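Local coordinates for protein cysteine synthase (Fusobacterium nucleatum subsp. nucleatum, PDB 5Z5C) that uses pyridoxal 5'-phosphate, held as an internal aldimine, and probably makes cysteine or breaks it down with release of hydrogen sulfide, at residues K50-F55 and Y163-E168. Sequence-based numbering, arbitrary orientation.
Sequences KDRMAF and YGIGLE. With PLP (pyridoxal-5'-phosphate), chain G.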
loop_
_atom_site.group_PDB
_atom_site.type_symbol
_atom_site.label_atom_id
_atom_site.label_comp_id
_atom_site.label_asym_id
_atom_site.label_seq_id
_atom_site.Cartn_x
_atom_site.Cartn_y
_atom_site.Cartn_z
ATOM N N LYS B 50 1.117 -10.974 -3.775
ATOM C CA LYS B 50 2.337 -11.779 -3.716
ATOM C C LYS B 50 2.952 -11.871 -2.317
ATOM O O LYS B 50 3.651 -12.866 -2.009
ATOM C CB LYS B 50 3.395 -11.298 -4.698
ATOM C CG LYS B 50 2.930 -11.228 -6.152
ATOM C CD LYS B 50 2.546 -12.580 -6.705
ATOM C CE LYS B 50 1.725 -12.381 -7.944
ATOM N NZ LYS B 50 2.555 -11.927 -9.090
ATOM N N ASP B 51 2.641 -10.896 -1.461
ATOM C CA ASP B 51 3.053 -10.964 -0.056
ATOM C C ASP B 51 2.493 -12.202 0.669
ATOM O O ASP B 51 3.200 -12.779 1.476
ATOM C CB ASP B 51 2.617 -9.723 0.728
ATOM C CG ASP B 51 3.300 -8.450 0.254
ATOM O OD1 ASP B 51 4.544 -8.447 0.142
ATOM O OD2 ASP B 51 2.588 -7.455 0.013
ATOM N N ARG B 52 1.240 -12.577 0.392
ATOM C CA ARG B 52 0.623 -13.748 1.006
ATOM C C ARG B 52 1.414 -15.013 0.617
ATOM O O ARG B 52 1.686 -15.868 1.436
ATOM C CB ARG B 52 -0.789 -13.956 0.504
ATOM C CG ARG B 52 -1.780 -12.879 0.916
ATOM C CD ARG B 52 -3.089 -13.145 0.238
ATOM N NE ARG B 52 -4.142 -12.241 0.623
ATOM C CZ ARG B 52 -5.076 -12.518 1.514
ATOM N NH1 ARG B 52 -4.975 -13.607 2.271
ATOM N NH2 ARG B 52 -6.070 -11.676 1.700
ATOM N N MET B 53 1.793 -15.052 -0.655
ATOM C CA MET B 53 2.457 -16.159 -1.281
ATOM C C MET B 53 3.905 -16.281 -0.808
ATOM O O MET B 53 4.335 -17.375 -0.499
ATOM C CB MET B 53 2.417 -15.972 -2.792
ATOM C CG MET B 53 2.889 -17.180 -3.565
ATOM S SD MET B 53 4.640 -17.194 -3.966
ATOM C CE MET B 53 4.642 -16.156 -5.427
ATOM N N ALA B 54 4.646 -15.180 -0.801
ATOM C CA ALA B 54 6.013 -15.175 -0.287
ATOM C C ALA B 54 6.118 -15.586 1.194
ATOM O O ALA B 54 7.020 -16.364 1.573
ATOM C CB ALA B 54 6.695 -13.827 -0.513
ATOM N N PHE B 55 5.191 -15.096 2.007
ATOM C CA PHE B 55 5.165 -15.457 3.401
ATOM C C PHE B 55 4.826 -16.928 3.626
ATOM O O PHE B 55 5.503 -17.586 4.425
ATOM C CB PHE B 55 4.174 -14.662 4.175
ATOM C CG PHE B 55 4.089 -15.096 5.588
ATOM C CD1 PHE B 55 5.152 -14.887 6.442
ATOM C CD2 PHE B 55 2.967 -15.773 6.059
ATOM C CE1 PHE B 55 5.077 -15.296 7.755
ATOM C CE2 PHE B 55 2.902 -16.200 7.370
ATOM C CZ PHE B 55 3.939 -15.944 8.216
ATOM N N TYR B 163 -4.964 -21.859 1.266
ATOM C CA TYR B 163 -5.065 -21.721 2.750
ATOM C C TYR B 163 -5.368 -20.304 3.221
ATOM O O TYR B 163 -6.033 -20.102 4.231
ATOM C CB TYR B 163 -3.790 -22.323 3.440
ATOM C CG TYR B 163 -3.716 -23.827 3.364
ATOM C CD1 TYR B 163 -4.624 -24.619 4.054
ATOM C CD2 TYR B 163 -2.744 -24.460 2.593
ATOM C CE1 TYR B 163 -4.565 -26.020 3.985
ATOM C CE2 TYR B 163 -2.676 -25.860 2.516
ATOM C CZ TYR B 163 -3.591 -26.620 3.216
ATOM O OH TYR B 163 -3.547 -27.991 3.154
ATOM N N GLY B 164 -4.925 -19.317 2.442
ATOM C CA GLY B 164 -5.113 -17.888 2.767
ATOM C C GLY B 164 -6.310 -17.245 2.094
ATOM O O GLY B 164 -7.440 -17.375 2.586
ATOM N N ILE B 165 -6.042 -16.520 1.008
ATOM C CA ILE B 165 -7.052 -15.653 0.343
ATOM C C ILE B 165 -8.287 -16.455 -0.103
ATOM O O ILE B 165 -9.429 -15.986 0.032
ATOM C CB ILE B 165 -6.444 -14.821 -0.827
ATOM C CG1 ILE B 165 -7.454 -13.778 -1.394
ATOM C CG2 ILE B 165 -5.953 -15.703 -1.964
ATOM C CD1 ILE B 165 -6.870 -12.923 -2.507
ATOM N N GLY B 166 -8.070 -17.667 -0.612
ATOM C CA GLY B 166 -9.201 -18.536 -0.980
ATOM C C GLY B 166 -10.171 -18.778 0.171
ATOM O O GLY B 166 -11.386 -18.708 0.006
ATOM N N LEU B 167 -9.629 -19.082 1.337
ATOM C CA LEU B 167 -10.471 -19.370 2.494
ATOM C C LEU B 167 -11.195 -18.118 2.980
ATOM O O LEU B 167 -12.378 -18.189 3.350
ATOM C CB LEU B 167 -9.636 -19.985 3.604
ATOM C CG LEU B 167 -10.331 -20.379 4.896
ATOM C CD1 LEU B 167 -11.507 -21.312 4.649
ATOM C CD2 LEU B 167 -9.325 -20.988 5.851
ATOM N N GLU B 168 -10.502 -16.974 2.941
ATOM C CA GLU B 168 -11.116 -15.696 3.234
ATOM C C GLU B 168 -12.326 -15.463 2.331
ATOM O O GLU B 168 -13.378 -15.017 2.821
ATOM C CB GLU B 168 -10.127 -14.539 3.046
ATOM C CG GLU B 168 -9.064 -14.457 4.142
ATOM C CD GLU B 168 -8.084 -13.318 3.937
ATOM O OE1 GLU B 168 -8.461 -12.304 3.309
ATOM O OE2 GLU B 168 -6.954 -13.410 4.461
HETATM N N1 PLP G . -1.397 -9.234 -11.214
HETATM C C2 PLP G . -0.280 -8.730 -10.644
HETATM C C2A PLP G . -0.097 -7.255 -10.417
HETATM C C3 PLP G . 0.791 -9.652 -10.227
HETATM O O3 PLP G . 1.924 -9.188 -9.661
HETATM C C4 PLP G . 0.615 -11.098 -10.461
HETATM C C4A PLP G . 1.674 -12.053 -10.064
HETATM C C5 PLP G . -0.648 -11.530 -11.089
HETATM C C6 PLP G . -1.585 -10.559 -11.437
HETATM C C5A PLP G . -0.878 -13.005 -11.350
HETATM O O4P PLP G . -0.947 -13.789 -10.149
HETATM P P PLP G . -0.385 -15.300 -10.069
HETATM O O1P PLP G . 1.107 -15.168 -10.185
HETATM O O2P PLP G . -0.902 -15.818 -8.750
HETATM O O3P PLP G . -1.060 -15.981 -11.243
#
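R52 reaches from helix 50-57 to the start of helix 165-172 and meets I165 and E168 there. Its chain, extended from CG to NE, carries the guanidinium across I165 at about a right angle. The packing is tight on this buried side: I165 CB sits over the centre of one guanidinium face, 3.6 Å from R52 CZ. The side at E168 is partly exposed and joined through polar atoms alone. In a two-pronged, end-on salt bridge, R52 NH1 bonds E168 OE2 at 3.0 Å and R52 NH2 bonds E168 OE1 at 2.9 Å. Both oxygens lie near the guanidinium plane, but the two flat groups are turned 52° apart, and each oxygen is met from above the carboxylate plane, OE2 more steeply. E41 pairs with R52 NE, while the dimethylated lysines at positions 39 and 19 hydrogen-bond E168 OE1 (through NZ) and OE2 (through the backbone N). Two residues before R52, K50 NZ is joined to C4A of pyridoxal phosphate at 1.3 Å, the internal aldimine of such enzymes. Paired with two carboxylates, E41 and E168, R52 probably has its charge more than balanced; its several bonds fix the guanidinium's rotation and tie the helix bearing the cofactor lysine to helix 165-172.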